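Local coordinates for protein putative enzyme related to aldose 1-epimerase (Salmonella typhimurium, PDB 2HTA) that probably interconverts the alpha and beta anomers of glucose 6-phosphate and related hexose 6-phosphates, acting as a monomeric mutarotase, at residues A[61-66]-A[86-91]; A[92-97]-A[176-181]; A[96-101]-A[110-115]. One frame throughout, in Å; residues are numbered along the deposited sequence.

Contact 1: residues A[61-66]-A[86-91]; sequences HLLSWK and VALRGG
His-61 reaches from the start of strand 61-67, an outermost strand of a five-stranded antiparallel sheet in this mutarotase fold, into the loop 86-91 that carries Arg-89, a probable substrate-binding residue. CG stands anti to the backbone N (chi1 -162°), and the ring is thereby carried toward the loop. At its root CB rests 4.0 Å from Leu-88 CD1, and CG touches the same methyl. Farther out, ND1 shares a water with the backbone N of Leu-88, the water accepting from that N-H. CE1 meets Leu-88 CB at 3.7 Å, part of a CH-pi contact in which this methylene lies over one ring face. NE2, at the tip, donates to Gly-90 O over 2.7 Å; the bond is nearly straight and the oxygen lies in the ring plane. Histidine suits the place because one flat side chain offers an apolar face and two polar edge atoms. Leucine supplies the branched cover, and its CD1 also meets Leu-63 CD2. Leu-63 and Ser-64 both face Ser-54 of the neighbouring strand 51-56 in a classic beta bulge. The two glycines serve different ends: Gly-90 adopts backbone angles that leave no place for a CB beside the preceding carbonyl, while Gly-91, lacking one, lets the loop close on the strand. As a result Gly-91 CA comes within 3.1 Å of Leu-62 O as a CA-H...O contact.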
# COMPACT_ATOMS: atom_id res chain seq x y z
N HIS A 61 6.50 5.07 2.51
CA HIS A 61 5.86 4.33 1.43
C HIS A 61 6.68 3.09 1.12
O HIS A 61 7.79 3.17 0.59
CB HIS A 61 5.80 5.22 0.18
CG HIS A 61 4.82 4.75 -0.86
ND1 HIS A 61 3.79 5.56 -1.34
CD2 HIS A 61 4.76 3.60 -1.59
CE1 HIS A 61 3.12 4.89 -2.27
NE2 HIS A 61 3.69 3.70 -2.43
N LEU A 62 6.13 1.94 1.48
CA LEU A 62 6.76 0.68 1.12
C LEU A 62 6.67 0.52 -0.40
O LEU A 62 5.62 0.41 -0.95
CB LEU A 62 6.05 -0.47 1.86
CG LEU A 62 6.57 -1.89 1.57
CD1 LEU A 62 8.05 -2.13 1.93
CD2 LEU A 62 5.63 -2.89 2.35
N LEU A 63 7.81 0.51 -1.07
CA LEU A 63 7.90 0.44 -2.53
C LEU A 63 8.00 -0.98 -3.05
O LEU A 63 7.48 -1.29 -4.13
CB LEU A 63 9.21 1.13 -2.96
CG LEU A 63 9.39 2.58 -2.48
CD1 LEU A 63 10.72 3.19 -2.82
CD2 LEU A 63 8.23 3.41 -3.09
N SER A 64 8.64 -1.86 -2.28
CA SER A 64 8.91 -3.23 -2.81
C SER A 64 9.17 -4.16 -1.63
O SER A 64 9.62 -3.71 -0.59
CB SER A 64 10.12 -3.25 -3.79
OG SER A 64 11.35 -3.03 -3.12
N TRP A 65 8.93 -5.46 -1.83
CA TRP A 65 9.19 -6.46 -0.83
C TRP A 65 9.36 -7.77 -1.62
O TRP A 65 8.47 -8.17 -2.37
CB TRP A 65 8.02 -6.56 0.21
CG TRP A 65 8.15 -7.78 1.10
CD1 TRP A 65 9.25 -8.14 1.88
CD2 TRP A 65 7.20 -8.86 1.22
NE1 TRP A 65 8.98 -9.31 2.54
CE2 TRP A 65 7.77 -9.81 2.11
CE3 TRP A 65 5.92 -9.11 0.68
CZ2 TRP A 65 7.12 -11.02 2.47
CZ3 TRP A 65 5.25 -10.29 1.05
CH2 TRP A 65 5.87 -11.25 1.92
N LYS A 66 10.49 -8.44 -1.38
CA LYS A 66 10.77 -9.69 -2.02
C LYS A 66 11.45 -10.59 -0.99
O LYS A 66 12.63 -10.38 -0.68
CB LYS A 66 11.69 -9.45 -3.19
CG LYS A 66 12.01 -10.71 -4.02
CD LYS A 66 12.79 -10.24 -5.25
CE LYS A 66 13.92 -11.14 -5.55
NZ LYS A 66 13.38 -12.43 -6.12
N VAL A 86 4.78 14.50 -4.52
CA VAL A 86 4.01 13.82 -5.54
C VAL A 86 3.77 12.36 -5.11
O VAL A 86 4.73 11.67 -4.77
CB VAL A 86 4.79 13.89 -6.89
CG1 VAL A 86 4.09 13.05 -7.97
CG2 VAL A 86 4.83 15.40 -7.36
N ALA A 87 2.53 11.91 -5.15
CA ALA A 87 2.21 10.54 -4.72
C ALA A 87 2.90 9.52 -5.57
O ALA A 87 2.91 9.61 -6.81
CB ALA A 87 0.69 10.30 -4.70
N LEU A 88 3.49 8.53 -4.92
CA LEU A 88 4.18 7.45 -5.62
C LEU A 88 3.19 6.40 -6.12
O LEU A 88 2.23 6.05 -5.38
CB LEU A 88 5.18 6.82 -4.67
CG LEU A 88 6.43 7.65 -4.37
CD1 LEU A 88 6.83 7.47 -2.91
CD2 LEU A 88 7.60 7.34 -5.36
N ARG A 89 3.37 5.92 -7.36
CA ARG A 89 2.44 4.95 -7.95
C ARG A 89 2.98 3.52 -7.75
O ARG A 89 3.99 3.16 -8.36
CB ARG A 89 2.23 5.18 -9.47
CG ARG A 89 1.28 4.19 -10.12
CD ARG A 89 -0.19 4.32 -9.67
NE ARG A 89 -0.75 5.64 -9.97
CZ ARG A 89 -1.96 6.04 -9.61
NH1 ARG A 89 -2.76 5.23 -8.89
NH2 ARG A 89 -2.39 7.28 -9.95
N GLY A 90 2.28 2.72 -6.96
CA GLY A 90 2.77 1.34 -6.67
C GLY A 90 3.05 1.17 -5.19
O GLY A 90 2.78 2.06 -4.39
N GLY A 91 3.57 -0.00 -4.81
CA GLY A 91 3.91 -0.22 -3.43
C GLY A 91 2.68 -0.21 -2.56
O GLY A 91 1.63 -0.74 -2.96
O HOH W 1 3.29 8.36 -1.87

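Contact 2: residues A[92-97]-A[176-181]; sequences VPICWP and SALHSY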
# COMPACT_ATOMS: atom_id res chain seq x y z
N VAL A 92 2.79 0.40 -1.38
CA VAL A 92 1.67 0.42 -0.41
C VAL A 92 1.43 1.89 0.03
O VAL A 92 1.91 2.34 1.06
CB VAL A 92 1.96 -0.50 0.83
CG1 VAL A 92 0.77 -0.45 1.82
CG2 VAL A 92 2.19 -1.98 0.37
N PRO A 93 0.72 2.67 -0.80
CA PRO A 93 0.37 4.04 -0.38
C PRO A 93 -0.41 4.00 0.91
O PRO A 93 -1.36 3.22 1.03
CB PRO A 93 -0.54 4.54 -1.53
CG PRO A 93 -0.17 3.67 -2.74
CD PRO A 93 0.29 2.34 -2.18
N ILE A 94 -0.03 4.83 1.89
CA ILE A 94 -0.80 5.02 3.15
C ILE A 94 -1.79 6.16 2.87
O ILE A 94 -1.35 7.29 2.61
CB ILE A 94 0.11 5.41 4.34
CG1 ILE A 94 0.98 4.15 4.72
CG2 ILE A 94 -0.70 5.89 5.62
CD1 ILE A 94 2.14 4.57 5.62
N CYS A 95 -3.07 5.84 2.94
CA CYS A 95 -4.11 6.81 2.60
C CYS A 95 -4.71 7.28 3.90
O CYS A 95 -5.45 6.56 4.56
CB CYS A 95 -5.19 6.16 1.77
SG CYS A 95 -4.55 5.27 0.26
N TRP A 96 -4.41 8.51 4.25
CA TRP A 96 -4.82 9.07 5.54
C TRP A 96 -4.75 10.61 5.48
O TRP A 96 -3.80 11.14 4.97
CB TRP A 96 -3.87 8.54 6.62
CG TRP A 96 -4.33 8.83 8.04
CD1 TRP A 96 -5.03 8.00 8.85
CD2 TRP A 96 -4.06 10.02 8.80
NE1 TRP A 96 -5.27 8.62 10.07
CE2 TRP A 96 -4.68 9.86 10.06
CE3 TRP A 96 -3.37 11.22 8.53
CZ2 TRP A 96 -4.64 10.86 11.06
CZ3 TRP A 96 -3.31 12.22 9.52
CH2 TRP A 96 -3.95 12.02 10.77
N PRO A 97 -5.70 11.34 6.12
CA PRO A 97 -6.83 10.93 6.94
C PRO A 97 -8.15 10.78 6.17
O PRO A 97 -9.21 10.80 6.80
CB PRO A 97 -6.92 12.08 7.97
CG PRO A 97 -6.56 13.32 7.15
CD PRO A 97 -5.58 12.82 6.07
N SER A 176 -9.34 5.68 6.01
CA SER A 176 -7.95 5.38 5.65
C SER A 176 -7.89 4.06 4.88
O SER A 176 -8.89 3.31 4.83
CB SER A 176 -7.06 5.29 6.87
OG SER A 176 -7.59 4.38 7.83
N ALA A 177 -6.71 3.78 4.31
CA ALA A 177 -6.44 2.53 3.60
C ALA A 177 -4.94 2.22 3.54
O ALA A 177 -4.09 3.16 3.57
CB ALA A 177 -6.96 2.63 2.13
N LEU A 178 -4.60 0.92 3.43
CA LEU A 178 -3.26 0.56 2.99
C LEU A 178 -3.51 0.03 1.57
O LEU A 178 -4.16 -0.99 1.37
CB LEU A 178 -2.66 -0.52 3.94
CG LEU A 178 -2.66 -0.13 5.41
CD1 LEU A 178 -2.13 -1.29 6.32
CD2 LEU A 178 -1.76 1.14 5.60
N HIS A 179 -3.09 0.83 0.58
CA HIS A 179 -3.57 0.70 -0.81
C HIS A 179 -2.63 -0.24 -1.60
O HIS A 179 -2.13 0.13 -2.65
CB HIS A 179 -3.53 2.10 -1.44
CG HIS A 179 -4.25 2.25 -2.74
ND1 HIS A 179 -3.94 1.50 -3.85
CD2 HIS A 179 -5.19 3.15 -3.15
CE1 HIS A 179 -4.69 1.88 -4.87
NE2 HIS A 179 -5.43 2.90 -4.49
N SER A 180 -2.39 -1.45 -1.10
CA SER A 180 -1.33 -2.29 -1.69
C SER A 180 -1.50 -2.74 -3.15
O SER A 180 -2.58 -3.17 -3.54
CB SER A 180 -1.19 -3.56 -0.82
OG SER A 180 -1.23 -3.16 0.52
N TYR A 181 -0.41 -2.63 -3.92
CA TYR A 181 -0.29 -3.10 -5.31
C TYR A 181 0.54 -4.40 -5.32
O TYR A 181 1.73 -4.36 -5.02
CB TYR A 181 0.54 -2.12 -6.13
CG TYR A 181 -0.18 -0.82 -6.42
CD1 TYR A 181 -0.38 0.16 -5.41
CD2 TYR A 181 -0.61 -0.53 -7.69
CE1 TYR A 181 -0.99 1.42 -5.67
CE2 TYR A 181 -1.27 0.74 -7.98
CZ TYR A 181 -1.46 1.66 -6.97
OH TYR A 181 -2.09 2.88 -7.24
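Ile-94 and Leu-178 lie side by side and point the same way, with Ile-94 CG1 4.2 Å from Leu-178 CD2. Val-92 extends this apolar patch: its CG1, placed anti to the backbone N (chi1 180°), meets Leu-178 CB at 4.0 Å and also touches Ser-180 OG. Branched aliphatic residues fit here because Ile-164 and Leu-166 of strand 162-169 cover the same patch. On the other face, Cys-95 CB packs on Ala-177 CB, and SG reaches His-179 CB at 3.7 Å; small residues allow this close approach to the histidine CB.

Between these faces, strands 94-95 and 172-183 pair antiparallel within a curled sheet of the mutarotase beta-sandwich. Cys-95 and Ala-177 form a hydrogen-bonded pair, Cys-95 N giving to Ala-177 O at 2.9 Å and Ala-177 N returning a more bent bond to Cys-95 O. Ile-94 and Leu-178 make the adjoining non-hydrogen-bonded pair. Pro-93 has no N-H to give, yet its carbonyl accepts from His-179 N at 3.0 Å, close to straight and in the carbonyl plane.

His-179, an inferred active-site residue, is the centre of an inverse gamma turn. Its ring presents an edge to Cys-95 SG, while its other neighbours include Glu-282, the second inferred active-site residue, and His-110, whose ring it meets edge-to-face. Pro-93 CG abuts the edge of the Tyr-181 ring, 3.8 Å from CE1, the two side chains crossing at about a right angle. The polar ends turn elsewhere: Ser-180 OG is hydrogen-bonded to Gln-302 OE1, and Tyr-181 OH to NH1 of Arg-89, a probable substrate-binding residue.

Contact 3: residues A[96-101]-A[110-115]; sequences WPWFGP and HGFARN
Trp-96 O receives two backbone N-H groups, Phe-112 N at 3.0 Å from above the carbonyl plane and Ala-113 N at 3.1 Å nearly along the C=O axis. Both segments belong to the long loop between strands 94-95 and 119-125 of the mutarotase fold, and this double grip ties its two arms together. At the other end His-110 N donates to Gly-100 O over 2.9 Å. A water accepts from Trp-96 N and Arg-114 N, bridging the same junction. The peptide before Pro-97 is cis, and Gly-100, Gly-111 and His-110, the last in the left-handed helical region (phi 65°), all have positive phi. Gly-111, having no CB, brings its CA close to Trp-96 O.

That bare backbone is roofed by the Trp-98 indole: Gly-111 CA lies over its six-membered ring, 3.4 Å from the centroid, in a CH-pi contact. Trp-98 CG sits between its own N and carbonyl carbon (chi1 64°), which folds the ring back across the glycine, while NE1 donates to Pro-108 O. Pro-97 CD presses on one face of the Phe-112 ring in a CH-pi contact, 3.4 Å from CE1; the flat aromatic suits the rigid pyrrolidine. Phe-112 CD1 also meets Trp-98 CZ3, those side chains crossing at about a right angle. Ala-113 is small enough to pack against the base of Trp-96, their CB atoms 4.1 Å apart. Phe-99 and His-110 run side by side near the inferred active-site residues Glu-282 and His-179, their planes inclined by 36°. His-110 CB lies over one face of the guanidinium of Arg-114, a probable substrate-binding residue.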
# COMPACT_ATOMS: atom_id res chain seq x y z
N TRP A 96 -4.41 8.51 4.25
CA TRP A 96 -4.82 9.07 5.54
C TRP A 96 -4.75 10.61 5.48
O TRP A 96 -3.80 11.14 4.97
CB TRP A 96 -3.87 8.54 6.62
CG TRP A 96 -4.33 8.83 8.04
CD1 TRP A 96 -5.03 8.00 8.85
CD2 TRP A 96 -4.06 10.02 8.80
NE1 TRP A 96 -5.27 8.62 10.07
CE2 TRP A 96 -4.68 9.86 10.06
CE3 TRP A 96 -3.37 11.22 8.53
CZ2 TRP A 96 -4.64 10.86 11.06
CZ3 TRP A 96 -3.31 12.22 9.52
CH2 TRP A 96 -3.95 12.02 10.77
N PRO A 97 -5.70 11.34 6.12
CA PRO A 97 -6.83 10.93 6.94
C PRO A 97 -8.15 10.78 6.17
O PRO A 97 -9.21 10.80 6.80
CB PRO A 97 -6.92 12.08 7.97
CG PRO A 97 -6.56 13.32 7.15
CD PRO A 97 -5.58 12.82 6.07
N TRP A 98 -8.12 10.60 4.84
CA TRP A 98 -9.31 10.11 4.13
C TRP A 98 -8.95 9.12 3.07
O TRP A 98 -7.81 9.11 2.60
CB TRP A 98 -10.22 11.25 3.56
CG TRP A 98 -9.54 12.07 2.49
CD1 TRP A 98 -9.52 11.83 1.12
CD2 TRP A 98 -8.76 13.24 2.71
NE1 TRP A 98 -8.77 12.80 0.49
CE2 TRP A 98 -8.31 13.69 1.43
CE3 TRP A 98 -8.46 14.01 3.85
CZ2 TRP A 98 -7.50 14.83 1.26
CZ3 TRP A 98 -7.65 15.16 3.68
CH2 TRP A 98 -7.19 15.55 2.40
N PHE A 99 -9.88 8.25 2.76
CA PHE A 99 -9.74 7.29 1.68
C PHE A 99 -10.60 7.78 0.49
O PHE A 99 -11.74 8.23 0.69
CB PHE A 99 -10.24 5.90 2.14
CG PHE A 99 -10.27 4.89 1.03
CD1 PHE A 99 -9.06 4.45 0.43
CD2 PHE A 99 -11.47 4.44 0.51
CE1 PHE A 99 -9.09 3.51 -0.61
CE2 PHE A 99 -11.50 3.52 -0.55
CZ PHE A 99 -10.27 3.05 -1.08
N GLY A 100 -10.04 7.71 -0.70
CA GLY A 100 -10.78 7.98 -1.95
C GLY A 100 -10.84 9.48 -2.23
O GLY A 100 -10.11 10.26 -1.63
N PRO A 101 -11.74 9.90 -3.10
CA PRO A 101 -11.79 11.33 -3.47
C PRO A 101 -12.02 12.27 -2.29
O PRO A 101 -12.80 11.94 -1.38
CB PRO A 101 -12.96 11.38 -4.47
CG PRO A 101 -13.06 10.05 -5.02
CD PRO A 101 -12.73 9.09 -3.84
N HIS A 110 -7.20 10.14 -1.29
CA HIS A 110 -6.36 9.33 -0.35
C HIS A 110 -5.54 10.17 0.63
O HIS A 110 -4.44 9.74 1.06
CB HIS A 110 -5.47 8.34 -1.12
CG HIS A 110 -6.24 7.43 -2.03
ND1 HIS A 110 -7.41 6.80 -1.64
CD2 HIS A 110 -6.02 7.06 -3.31
CE1 HIS A 110 -7.87 6.07 -2.64
NE2 HIS A 110 -7.05 6.22 -3.67
N GLY A 111 -6.08 11.34 1.01
CA GLY A 111 -5.47 12.11 2.10
C GLY A 111 -4.25 12.91 1.74
O GLY A 111 -4.07 13.31 0.57
N PHE A 112 -3.38 13.13 2.72
CA PHE A 112 -2.12 13.88 2.47
C PHE A 112 -0.87 13.21 3.09
O PHE A 112 0.25 13.64 2.84
CB PHE A 112 -2.27 15.33 2.93
CG PHE A 112 -2.65 15.47 4.37
CD1 PHE A 112 -3.95 15.80 4.71
CD2 PHE A 112 -1.72 15.24 5.39
CE1 PHE A 112 -4.31 15.96 6.04
CE2 PHE A 112 -2.07 15.40 6.74
CZ PHE A 112 -3.40 15.73 7.06
N ALA A 113 -1.07 12.17 3.90
CA ALA A 113 0.11 11.52 4.54
C ALA A 113 1.10 10.91 3.54
O ALA A 113 2.30 10.90 3.79
CB ALA A 113 -0.39 10.47 5.52
N ARG A 114 0.61 10.49 2.37
CA ARG A 114 1.46 9.83 1.35
C ARG A 114 2.34 10.84 0.63
O ARG A 114 3.22 10.48 -0.18
CB ARG A 114 0.60 9.03 0.38
CG ARG A 114 -0.43 9.88 -0.44
CD ARG A 114 -1.23 8.93 -1.26
NE ARG A 114 -2.18 9.59 -2.14
CZ ARG A 114 -2.54 9.15 -3.32
NH1 ARG A 114 -2.00 8.03 -3.83
NH2 ARG A 114 -3.44 9.85 -4.05
N ASN A 115 2.04 12.13 0.86
CA ASN A 115 2.76 13.22 0.17
C ASN A 115 3.85 13.88 1.01
O ASN A 115 4.69 14.64 0.47
CB ASN A 115 1.77 14.33 -0.26
CG ASN A 115 0.62 13.82 -1.11
OD1 ASN A 115 -0.45 13.43 -0.59
ND2 ASN A 115 0.84 13.75 -2.41
O HOH W 2 -2.24 9.80 2.39

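How the contacts relate
Along the chain, contact 1 closes before contacts 2 and 3 begin, and these two start from one stretch, sharing Trp-96 and Pro-97. Centres of contacts 1 and 2 are about 10 Å apart, those of 2 and 3 about 8 Å apart, and those of 1 and 3 about 15 Å apart, leaving contact 2 between the others. Strand 61-67 edges the five-stranded sheet, whereas 94-95 and 172-183 belong to the curled one; probable hydrogen bonds Leu-62 O to Val-92 N and Gly-91 O to Tyr-181 N join contacts 1 and 2. Together the three bring Arg-89, His-179 and Arg-114 from separate segments to one probable sugar-phosphate site.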